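Oxidoreductase, iron/ascorbate family (PDB 3ON7) probably acts as an iron- and 2-oxoglutarate-dependent oxygenase, oxidising L-arginine and releasing ethene from 2-oxoglutarate. Local coordinates at residues V19-F27 and G224-R232. Sequence-based numbering, arbitrary orientation.
Sequences VESLRETGF and GYFPSTSHR
One face of the Y225 ring carries the aliphatic part of R23: CG of R23 stands 4.0 Å from the Y225 ring centroid and 23° off its normal, a CH-pi contact. At the edge of the Y225 ring lies CD2 of F226, whereas CD2 of Y225 sits over the centre of one F226 face. The F226 edge turns to helix 14-25, where its CZ meets CG1 of V19 at 3.7 Å, and I124 of helix 103-126 also touches this ring. H231 takes the rim of F27 on one face in a T-shaped stack, centroids 5.2 Å apart and planes at 66°; its own edge is occupied by T229 O, which accepts from H231 ND1 in the ring plane at 3.0 Å. That bond fixes the rotation of the imidazole.

With CG anti to the backbone N (chi1 -173°) and a bend at chi3, the R23 chain crosses Y225 before its guanidinium turns to E20, gripped side-on: NE of R23 to OE1 of E20 at 3.2 Å, NH2 to OE2. Replacing R23 by an alanine would probably uncover the Y225 face and leave the E20 carboxylate without its paired donors.

At the C-terminal end of the helix, OG1 of T229 donates to T25 O at 2.9 Å from above the carbonyl plane, and water 2 links G26 O to T229 N. G26 has positive phi, and a CB there would clash with T229 OG1 and P227 O, so the lack of a side chain at G26 is what lets the two segments come this close.

The contact thus joins the end of an N-terminal helix to the loop leading into strand 231-234. H231, with H174 and D176, is placed as in the two-histidine, one-carboxylate iron site of this family and probably forms it, apparently without metal here; its ND1 is engaged by T229 O, consistent with NE2 being the nitrogen left for the metal.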
loop_
_atom_site.group_PDB
_atom_site.type_symbol
_atom_site.label_atom_id
_atom_site.label_comp_id
_atom_site.label_asym_id
_atom_site.label_seq_id
_atom_site.Cartn_x
_atom_site.Cartn_y
_atom_site.Cartn_z
ATOM N N VAL B 19 13.574 -6.521 34.632
ATOM C CA VAL B 19 12.438 -5.609 34.426
ATOM C C VAL B 19 12.817 -4.202 34.882
ATOM O O VAL B 19 12.461 -3.225 34.253
ATOM C CB VAL B 19 11.153 -6.115 35.112
ATOM C CG1 VAL B 19 9.989 -5.097 34.949
ATOM C CG2 VAL B 19 10.743 -7.488 34.524
ATOM N N GLU B 20 13.614 -4.106 35.937
ATOM C CA GLU B 20 14.093 -2.804 36.397
ATOM C C GLU B 20 15.085 -2.146 35.409
ATOM O O GLU B 20 15.111 -0.929 35.264
ATOM C CB GLU B 20 14.716 -2.947 37.787
ATOM C CG GLU B 20 15.429 -1.711 38.285
ATOM C CD GLU B 20 14.525 -0.497 38.383
ATOM O OE1 GLU B 20 13.279 -0.664 38.576
ATOM O OE2 GLU B 20 15.085 0.627 38.285
ATOM N N SER B 21 15.925 -2.947 34.767
ATOM C CA SER B 21 16.805 -2.417 33.737
ATOM C C SER B 21 15.997 -1.836 32.561
ATOM O O SER B 21 16.372 -0.827 31.968
ATOM C CB SER B 21 17.734 -3.521 33.234
ATOM O OG SER B 21 18.509 -3.067 32.151
ATOM N N LEU B 22 14.894 -2.493 32.225
ATOM C CA LEU B 22 14.046 -2.047 31.121
ATOM C C LEU B 22 13.351 -0.757 31.477
ATOM O O LEU B 22 13.302 0.156 30.666
ATOM C CB LEU B 22 13.003 -3.112 30.746
ATOM C CG LEU B 22 13.456 -4.322 29.910
ATOM C CD1 LEU B 22 12.333 -5.340 29.813
ATOM C CD2 LEU B 22 13.927 -3.932 28.506
ATOM N N ARG B 23 12.801 -0.695 32.685
ATOM C CA ARG B 23 12.160 0.526 33.174
ATOM C C ARG B 23 13.138 1.692 33.156
ATOM O O ARG B 23 12.790 2.784 32.729
ATOM C CB ARG B 23 11.629 0.346 34.607
ATOM C CG ARG B 23 10.795 1.523 35.116
ATOM C CD ARG B 23 10.742 1.592 36.645
ATOM N NE ARG B 23 12.051 1.928 37.201
ATOM C CZ ARG B 23 12.601 3.142 37.170
ATOM N NH1 ARG B 23 11.953 4.175 36.628
ATOM N NH2 ARG B 23 13.810 3.325 37.697
ATOM N N GLU B 24 14.354 1.460 33.633
ATOM C CA GLU B 24 15.331 2.545 33.757
ATOM C C GLU B 24 15.907 2.986 32.399
ATOM O O GLU B 24 16.037 4.186 32.154
ATOM C CB GLU B 24 16.454 2.147 34.729
ATOM C CG GLU B 24 17.487 3.240 35.006
ATOM C CD GLU B 24 16.863 4.532 35.543
ATOM O OE1 GLU B 24 16.223 4.477 36.623
ATOM O OE2 GLU B 24 17.017 5.599 34.888
ATOM N N THR B 25 16.245 2.030 31.525
ATOM C CA THR B 25 16.992 2.334 30.297
ATOM C C THR B 25 16.274 1.975 29.000
ATOM O O THR B 25 16.758 2.319 27.931
ATOM C CB THR B 25 18.334 1.560 30.237
ATOM O OG1 THR B 25 18.069 0.171 29.968
ATOM C CG2 THR B 25 19.119 1.709 31.521
ATOM N N GLY B 26 15.164 1.240 29.072
ATOM C CA GLY B 26 14.497 0.742 27.862
ATOM C C GLY B 26 15.069 -0.556 27.317
ATOM O O GLY B 26 14.516 -1.117 26.381
ATOM N N PHE B 27 16.154 -1.038 27.926
ATOM C CA PHE B 27 16.902 -2.202 27.457
ATOM C C PHE B 27 17.256 -3.134 28.613
ATOM O O PHE B 27 17.406 -2.702 29.758
ATOM C CB PHE B 27 18.213 -1.775 26.784
ATOM C CG PHE B 27 18.076 -1.492 25.315
ATOM C CD1 PHE B 27 17.346 -0.389 24.866
ATOM C CD2 PHE B 27 18.686 -2.320 24.375
ATOM C CE1 PHE B 27 17.216 -0.136 23.534
ATOM C CE2 PHE B 27 18.563 -2.065 23.038
ATOM C CZ PHE B 27 17.831 -0.973 22.610
ATOM N N GLY B 224 4.159 5.201 29.390
ATOM C CA GLY B 224 5.492 5.781 29.596
ATOM C C GLY B 224 6.309 5.165 30.712
ATOM O O GLY B 224 7.462 5.522 30.887
ATOM N N TYR B 225 5.734 4.232 31.467
ATOM C CA TYR B 225 6.460 3.578 32.558
ATOM C C TYR B 225 7.651 2.791 32.031
ATOM O O TYR B 225 8.712 2.814 32.645
ATOM C CB TYR B 225 5.559 2.658 33.372
ATOM C CG TYR B 225 6.239 2.067 34.597
ATOM C CD1 TYR B 225 6.365 2.800 35.779
ATOM C CD2 TYR B 225 6.747 0.774 34.578
ATOM C CE1 TYR B 225 6.985 2.253 36.920
ATOM C CE2 TYR B 225 7.377 0.223 35.701
ATOM C CZ TYR B 225 7.491 0.969 36.864
ATOM O OH TYR B 225 8.107 0.418 37.959
ATOM N N PHE B 226 7.467 2.103 30.901
ATOM C CA PHE B 226 8.571 1.460 30.199
ATOM C C PHE B 226 8.924 2.289 28.977
ATOM O O PHE B 226 8.121 2.400 28.067
ATOM C CB PHE B 226 8.200 0.032 29.789
ATOM C CG PHE B 226 8.075 -0.909 30.954
ATOM C CD1 PHE B 226 9.189 -1.239 31.715
ATOM C CD2 PHE B 226 6.852 -1.444 31.306
ATOM C CE1 PHE B 226 9.084 -2.096 32.799
ATOM C CE2 PHE B 226 6.736 -2.301 32.399
ATOM C CZ PHE B 226 7.855 -2.631 33.140
ATOM N N PRO B 227 10.125 2.884 28.950
ATOM C CA PRO B 227 10.454 3.753 27.823
ATOM C C PRO B 227 10.916 2.994 26.573
ATOM O O PRO B 227 11.651 2.008 26.696
ATOM C CB PRO B 227 11.569 4.629 28.382
ATOM C CG PRO B 227 12.257 3.733 29.396
ATOM C CD PRO B 227 11.127 2.966 30.020
ATOM N N SER B 228 10.472 3.454 25.400
ATOM C CA SER B 228 11.038 3.031 24.119
ATOM C C SER B 228 12.198 3.944 23.808
ATOM O O SER B 228 12.005 5.122 23.544
ATOM C CB SER B 228 10.018 3.137 22.996
ATOM O OG SER B 228 10.616 2.819 21.740
ATOM N N THR B 229 13.401 3.391 23.847
ATOM C CA THR B 229 14.638 4.181 23.882
ATOM C C THR B 229 15.397 4.124 22.531
ATOM O O THR B 229 15.373 3.115 21.796
ATOM C CB THR B 229 15.565 3.693 25.048
ATOM O OG1 THR B 229 14.848 3.735 26.282
ATOM C CG2 THR B 229 16.794 4.564 25.195
ATOM N N SER B 230 16.041 5.243 22.227
ATOM C CA SER B 230 16.776 5.427 21.004
ATOM C C SER B 230 18.069 4.630 21.083
ATOM O O SER B 230 18.850 4.782 22.049
ATOM C CB SER B 230 17.088 6.921 20.824
ATOM O OG SER B 230 17.820 7.172 19.639
ATOM N N HIS B 231 18.298 3.809 20.060
ATOM C CA HIS B 231 19.511 3.018 19.954
ATOM C C HIS B 231 20.112 3.083 18.548
ATOM O O HIS B 231 19.384 3.330 17.573
ATOM C CB HIS B 231 19.243 1.570 20.348
ATOM C CG HIS B 231 18.081 0.947 19.648
ATOM N ND1 HIS B 231 16.771 1.265 19.942
ATOM C CD2 HIS B 231 18.032 -0.004 18.690
ATOM C CE1 HIS B 231 15.971 0.544 19.177
ATOM N NE2 HIS B 231 16.713 -0.228 18.406
ATOM N N ARG B 232 21.429 2.848 18.468
ATOM C CA ARG B 232 22.182 2.848 17.203
ATOM C C ARG B 232 23.304 1.816 17.208
ATOM O O ARG B 232 23.604 1.222 18.245
ATOM C CB ARG B 232 22.791 4.237 16.951
ATOM C CG ARG B 232 23.896 4.606 17.928
ATOM C CD ARG B 232 24.459 5.969 17.694
ATOM N NE ARG B 232 25.597 6.234 18.566
ATOM C CZ ARG B 232 26.408 7.285 18.453
ATOM N NH1 ARG B 232 26.207 8.201 17.505
ATOM N NH2 ARG B 232 27.437 7.419 19.281
HETATM O O HOH W 1 9.364 4.560 34.589
HETATM O O HOH W 2 14.000 0.397 24.264
#